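Local coordinates for protein lectin (Trichosanthes anguina, PDB 4HR6) that binds galactose-type sugars through beta-trefoil lectin domains and belongs to a nontoxic, three-chain homologue of type II ribosome-inactivating proteins, at residues I138-A152 and L161-L175. Residues are numbered along the deposited sequence; the frame is centred on the assembly and turned at random.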
loop_
_atom_site.group_PDB
_atom_site.type_symbol
_atom_site.label_atom_id
_atom_site.label_comp_id
_atom_site.label_asym_id
_atom_site.label_seq_id
_atom_site.Cartn_x
_atom_site.Cartn_y
_atom_site.Cartn_z
ATOM N N ILE C 138 3.520 -11.098 5.271
ATOM C CA ILE C 138 2.642 -10.857 4.132
ATOM C C ILE C 138 3.176 -11.634 2.934
ATOM O O ILE C 138 4.267 -11.342 2.444
ATOM C CB ILE C 138 2.613 -9.356 3.728
ATOM C CG1 ILE C 138 2.231 -8.454 4.906
ATOM C CG2 ILE C 138 1.672 -9.144 2.544
ATOM C CD1 ILE C 138 0.923 -8.819 5.553
ATOM N N ILE C 139 2.397 -12.592 2.448
ATOM C CA ILE C 139 2.775 -13.386 1.286
ATOM C C ILE C 139 2.325 -12.747 -0.012
ATOM O O ILE C 139 1.155 -12.399 -0.163
ATOM C CB ILE C 139 2.101 -14.785 1.295
ATOM C CG1 ILE C 139 2.316 -15.522 2.625
ATOM C CG2 ILE C 139 2.571 -15.617 0.100
ATOM C CD1 ILE C 139 3.750 -15.601 3.070
ATOM N N GLY C 140 3.219 -12.664 -0.988
ATOM C CA GLY C 140 2.798 -12.326 -2.337
ATOM C C GLY C 140 3.874 -12.442 -3.390
ATOM O O GLY C 140 5.001 -12.869 -3.104
ATOM N N SER C 141 3.507 -12.093 -4.623
ATOM C CA SER C 141 4.469 -11.955 -5.712
ATOM C C SER C 141 4.920 -10.531 -5.758
ATOM O O SER C 141 4.219 -9.637 -5.281
ATOM C CB SER C 141 3.838 -12.308 -7.058
ATOM O OG SER C 141 3.256 -13.592 -7.005
ATOM N N ILE C 142 6.105 -10.317 -6.318
ATOM C CA ILE C 142 6.628 -8.988 -6.500
ATOM C C ILE C 142 6.775 -8.767 -7.992
ATOM O O ILE C 142 7.531 -9.491 -8.658
ATOM C CB ILE C 142 7.972 -8.809 -5.801
ATOM C CG1 ILE C 142 7.821 -9.099 -4.318
ATOM C CG2 ILE C 142 8.490 -7.404 -6.027
ATOM C CD1 ILE C 142 9.137 -9.151 -3.562
ATOM N N VAL C 143 6.052 -7.762 -8.507
ATOM C CA VAL C 143 5.905 -7.543 -9.936
ATOM C C VAL C 143 6.678 -6.301 -10.323
ATOM O O VAL C 143 6.564 -5.281 -9.682
ATOM C CB VAL C 143 4.415 -7.397 -10.327
ATOM C CG1 VAL C 143 4.249 -7.279 -11.839
ATOM C CG2 VAL C 143 3.614 -8.584 -9.813
ATOM N N GLY C 144 7.483 -6.404 -11.373
ATOM C CA GLY C 144 8.312 -5.310 -11.831
ATOM C C GLY C 144 7.913 -4.981 -13.245
ATOM O O GLY C 144 6.810 -5.347 -13.688
ATOM N N LEU C 145 8.793 -4.291 -13.963
ATOM C CA LEU C 145 8.409 -3.774 -15.263
ATOM C C LEU C 145 8.085 -4.897 -16.241
ATOM O O LEU C 145 8.493 -6.054 -16.062
ATOM C CB LEU C 145 9.442 -2.805 -15.835
ATOM C CG LEU C 145 10.562 -3.354 -16.695
ATOM C CD1 LEU C 145 11.325 -2.185 -17.309
ATOM C CD2 LEU C 145 11.449 -4.264 -15.857
ATOM N N ASP C 146 7.279 -4.540 -17.237
ATOM C CA ASP C 146 6.789 -5.469 -18.242
ATOM C C ASP C 146 5.923 -6.532 -17.600
ATOM O O ASP C 146 5.706 -7.596 -18.176
ATOM C CB ASP C 146 7.973 -6.103 -19.008
ATOM C CG ASP C 146 7.689 -6.285 -20.495
ATOM O OD1 ASP C 146 6.778 -5.607 -21.026
ATOM O OD2 ASP C 146 8.389 -7.096 -21.141
ATOM N N ASP C 147 5.412 -6.239 -16.410
ATOM C CA ASP C 147 4.576 -7.184 -15.662
ATOM C C ASP C 147 5.213 -8.534 -15.404
ATOM O O ASP C 147 4.522 -9.562 -15.341
ATOM C CB ASP C 147 3.245 -7.366 -16.373
ATOM C CG ASP C 147 2.600 -6.063 -16.667
ATOM O OD1 ASP C 147 2.248 -5.375 -15.687
ATOM O OD2 ASP C 147 2.495 -5.716 -17.855
ATOM N N MET C 148 6.522 -8.523 -15.200
ATOM C CA MET C 148 7.242 -9.745 -14.871
ATOM C C MET C 148 7.452 -9.871 -13.368
ATOM O O MET C 148 7.473 -8.866 -12.664
ATOM C CB MET C 148 8.557 -9.760 -15.618
ATOM C CG MET C 148 8.335 -9.959 -17.102
ATOM S SD MET C 148 9.874 -10.079 -18.002
ATOM C CE MET C 148 10.272 -11.807 -17.742
ATOM N N CYS C 149 7.596 -11.113 -12.902
ATOM C CA CYS C 149 7.644 -11.466 -11.483
ATOM C C CYS C 149 9.065 -11.841 -11.023
ATOM O O CYS C 149 9.773 -12.570 -11.729
ATOM C CB CYS C 149 6.747 -12.675 -11.223
ATOM S SG CYS C 149 4.956 -12.377 -11.118
ATOM N N LEU C 150 9.466 -11.374 -9.837
ATOM C CA LEU C 150 10.711 -11.818 -9.203
ATOM C C LEU C 150 10.660 -13.302 -8.920
ATOM O O LEU C 150 9.730 -13.794 -8.282
ATOM C CB LEU C 150 10.971 -11.123 -7.869
ATOM C CG LEU C 150 11.768 -9.829 -7.816
ATOM C CD1 LEU C 150 12.048 -9.549 -6.349
ATOM C CD2 LEU C 150 13.072 -9.884 -8.590
ATOM N N GLU C 151 11.683 -14.015 -9.390
ATOM C CA GLU C 151 11.787 -15.443 -9.145
ATOM C C GLU C 151 13.098 -15.814 -8.417
ATOM O O GLU C 151 14.172 -15.254 -8.689
ATOM C CB GLU C 151 11.666 -16.201 -10.460
ATOM C CG GLU C 151 11.368 -17.676 -10.269
ATOM C CD GLU C 151 11.093 -18.374 -11.576
ATOM O OE1 GLU C 151 10.053 -18.079 -12.194
ATOM O OE2 GLU C 151 11.923 -19.207 -11.987
ATOM N N ALA C 152 12.977 -16.733 -7.468
ATOM C CA ALA C 152 14.131 -17.331 -6.805
ATOM C C ALA C 152 14.639 -18.441 -7.725
ATOM O O ALA C 152 13.948 -19.451 -7.917
ATOM C CB ALA C 152 13.744 -17.907 -5.445
ATOM N N LEU C 161 13.953 -11.512 -12.872
ATOM C CA LEU C 161 12.600 -11.458 -13.412
ATOM C C LEU C 161 12.302 -12.537 -14.448
ATOM O O LEU C 161 13.036 -12.725 -15.420
ATOM C CB LEU C 161 12.338 -10.068 -13.989
ATOM C CG LEU C 161 12.319 -8.986 -12.908
ATOM C CD1 LEU C 161 12.370 -7.598 -13.526
ATOM C CD2 LEU C 161 11.098 -9.161 -12.028
ATOM N N GLU C 162 11.218 -13.256 -14.202
ATOM C CA GLU C 162 10.688 -14.235 -15.119
ATOM C C GLU C 162 9.225 -13.867 -15.370
ATOM O O GLU C 162 8.678 -12.991 -14.701
ATOM C CB GLU C 162 10.802 -15.627 -14.501
ATOM C CG GLU C 162 12.244 -16.128 -14.409
ATOM C CD GLU C 162 12.851 -16.455 -15.775
ATOM O OE1 GLU C 162 14.062 -16.206 -15.974
ATOM O OE2 GLU C 162 12.116 -16.947 -16.657
ATOM N N GLU C 163 8.613 -14.523 -16.348
ATOM C CA GLU C 163 7.206 -14.359 -16.623
ATOM C C GLU C 163 6.433 -14.922 -15.442
ATOM O O GLU C 163 6.721 -16.027 -14.976
ATOM C CB GLU C 163 6.810 -15.110 -17.900
ATOM C CG GLU C 163 5.654 -14.482 -18.664
ATOM C CD GLU C 163 6.064 -13.248 -19.459
ATOM O OE1 GLU C 163 5.362 -12.218 -19.366
ATOM O OE2 GLU C 163 7.086 -13.302 -20.176
ATOM N N CYS C 164 5.437 -14.173 -14.979
ATOM C CA CYS C 164 4.604 -14.611 -13.870
ATOM C C CYS C 164 3.831 -15.855 -14.218
ATOM O O CYS C 164 3.288 -15.958 -15.312
ATOM C CB CYS C 164 3.606 -13.518 -13.476
ATOM S SG CYS C 164 4.401 -11.983 -13.012
ATOM N N VAL C 165 3.765 -16.784 -13.268
ATOM C CA VAL C 165 3.006 -18.014 -13.430
ATOM C C VAL C 165 2.277 -18.276 -12.114
ATOM O O VAL C 165 2.916 -18.575 -11.103
ATOM C CB VAL C 165 3.912 -19.220 -13.766
ATOM C CG1 VAL C 165 3.060 -20.430 -14.131
ATOM C CG2 VAL C 165 4.882 -18.880 -14.891
ATOM N N PRO C 166 0.941 -18.149 -12.112
ATOM C CA PRO C 166 0.228 -18.257 -10.837
ATOM C C PRO C 166 0.535 -19.566 -10.121
ATOM O O PRO C 166 0.652 -20.609 -10.766
ATOM C CB PRO C 166 -1.256 -18.191 -11.241
ATOM C CG PRO C 166 -1.290 -18.443 -12.710
ATOM C CD PRO C 166 0.021 -17.954 -13.248
ATOM N N ASN C 167 0.686 -19.490 -8.803
ATOM C CA ASN C 167 0.987 -20.651 -7.968
ATOM C C ASN C 167 2.380 -21.264 -8.170
ATOM O O ASN C 167 2.638 -22.353 -7.665
ATOM C CB ASN C 167 -0.080 -21.748 -8.136
ATOM C CG ASN C 167 -1.487 -21.248 -7.866
ATOM O OD1 ASN C 167 -1.692 -20.342 -7.055
ATOM N ND2 ASN C 167 -2.471 -21.848 -8.541
ATOM N N LYS C 168 3.272 -20.592 -8.898
ATOM C CA LYS C 168 4.654 -21.056 -8.999
ATOM C C LYS C 168 5.380 -20.712 -7.694
ATOM O O LYS C 168 5.447 -19.543 -7.291
ATOM C CB LYS C 168 5.387 -20.446 -10.193
ATOM C CG LYS C 168 6.707 -21.151 -10.469
ATOM C CD LYS C 168 7.478 -20.539 -11.619
ATOM C CE LYS C 168 8.758 -21.317 -11.886
ATOM N NZ LYS C 168 9.308 -20.986 -13.230
ATOM N N ARG C 169 5.921 -21.745 -7.052
ATOM C CA ARG C 169 6.424 -21.654 -5.681
ATOM C C ARG C 169 7.602 -20.704 -5.574
ATOM O O ARG C 169 7.742 -20.004 -4.583
ATOM C CB ARG C 169 6.813 -23.047 -5.163
ATOM C CG ARG C 169 5.656 -24.042 -5.097
ATOM C CD ARG C 169 5.005 -24.103 -3.720
ATOM N NE ARG C 169 4.762 -22.776 -3.149
ATOM C CZ ARG C 169 4.455 -22.544 -1.872
ATOM N NH1 ARG C 169 4.315 -23.548 -1.009
ATOM N NH2 ARG C 169 4.270 -21.296 -1.456
ATOM N N GLU C 170 8.409 -20.654 -6.624
ATOM C CA GLU C 170 9.641 -19.859 -6.637
ATOM C C GLU C 170 9.371 -18.366 -6.770
ATOM O O GLU C 170 10.279 -17.557 -6.597
ATOM C CB GLU C 170 10.548 -20.279 -7.808
ATOM C CG GLU C 170 11.131 -21.687 -7.731
ATOM C CD GLU C 170 10.136 -22.783 -8.063
ATOM O OE1 GLU C 170 9.212 -22.545 -8.867
ATOM O OE2 GLU C 170 10.276 -23.893 -7.512
ATOM N N GLN C 171 8.134 -18.023 -7.128
ATOM C CA GLN C 171 7.699 -16.638 -7.315
ATOM C C GLN C 171 6.962 -16.079 -6.089
ATOM O O GLN C 171 6.460 -14.956 -6.129
ATOM C CB GLN C 171 6.828 -16.537 -8.579
ATOM C CG GLN C 171 7.619 -16.828 -9.853
ATOM C CD GLN C 171 6.895 -16.447 -11.131
ATOM O OE1 GLN C 171 5.677 -16.283 -11.143
ATOM N NE2 GLN C 171 7.652 -16.313 -12.227
ATOM N N SER C 172 6.933 -16.849 -5.000
ATOM C CA SER C 172 6.224 -16.456 -3.790
ATOM C C SER C 172 7.193 -16.043 -2.684
ATOM O O SER C 172 8.130 -16.787 -2.329
ATOM C CB SER C 172 5.296 -17.576 -3.326
ATOM O OG SER C 172 4.705 -17.254 -2.076
ATOM N N TRP C 173 6.956 -14.844 -2.156
ATOM C CA TRP C 173 7.831 -14.191 -1.188
ATOM C C TRP C 173 7.069 -13.862 0.079
ATOM O O TRP C 173 5.848 -13.608 0.052
ATOM C CB TRP C 173 8.406 -12.919 -1.792
ATOM C CG TRP C 173 9.140 -13.191 -3.064
ATOM C CD1 TRP C 173 8.642 -13.137 -4.327
ATOM C CD2 TRP C 173 10.502 -13.606 -3.186
ATOM N NE1 TRP C 173 9.614 -13.474 -5.241
ATOM C CE2 TRP C 173 10.769 -13.771 -4.564
ATOM C CE3 TRP C 173 11.527 -13.855 -2.264
ATOM C CZ2 TRP C 173 12.022 -14.172 -5.041
ATOM C CZ3 TRP C 173 12.773 -14.244 -2.739
ATOM C CH2 TRP C 173 13.008 -14.402 -4.116
ATOM N N ALA C 174 7.789 -13.868 1.194
ATOM C CA ALA C 174 7.207 -13.588 2.482
ATOM C C ALA C 174 7.873 -12.359 3.059
ATOM O O ALA C 174 9.095 -12.330 3.226
ATOM C CB ALA C 174 7.377 -14.774 3.402
ATOM N N LEU C 175 7.056 -11.340 3.339
ATOM C CA LEU C 175 7.530 -10.076 3.894
ATOM C C LEU C 175 7.381 -10.081 5.421
ATOM O O LEU C 175 6.273 -10.154 5.954
ATOM C CB LEU C 175 6.765 -8.909 3.288
ATOM C CG LEU C 175 7.097 -8.498 1.848
ATOM C CD1 LEU C 175 7.112 -9.675 0.880
ATOM C CD2 LEU C 175 6.089 -7.460 1.385
HETATM O O HOH W 1 7.150 -12.859 -7.471
HETATM O O HOH W 2 4.352 -11.912 -16.787
#
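W173 and E151 carry much of this contact, which lies within one ricin-type beta-trefoil domain. Strand 138-143 pairs antiparallel with strand 173-175, and strands 148-153 and 158-163 form a beta hairpin. From strand 173-175, W173 reaches across to the hairpin. W173 CB sits 3.6 Å from G140 O. CG and CD1 meet I142 CD1, which lies over one ring face. W173 NE1 donates to L150 O at 3.1 Å. That oxygen lies in the ring plane, whereas NE1 stands above the carbonyl plane of L150. Farther out, CZ2 nears A152 N, and W173 CH2 touches A152 CB at 3.8 Å. I181 and V183 of strand 181-183 also touch the W173 side chain.

E151 has CG anti to the backbone N (chi1 -164°) and runs out alongside E170. Its OE1 takes two donors. Q171 NE2 donates to the anti lone pair of E151 OE1 at 3.0 Å, and K168 NZ comes from above the carboxylate plane in a salt bridge. The Q171 amide also ties down the connection after the hairpin: NE2 donates to E163 O, and OE1 accepts from V165 N. The C149-C164 disulfide lies beside this amide, with C149 CB 3.8 Å from Q171 OE1. A water joins the two strand pairs, accepting from I142 N and donating to L150 O and, at 2.6 Å, to Q171 O.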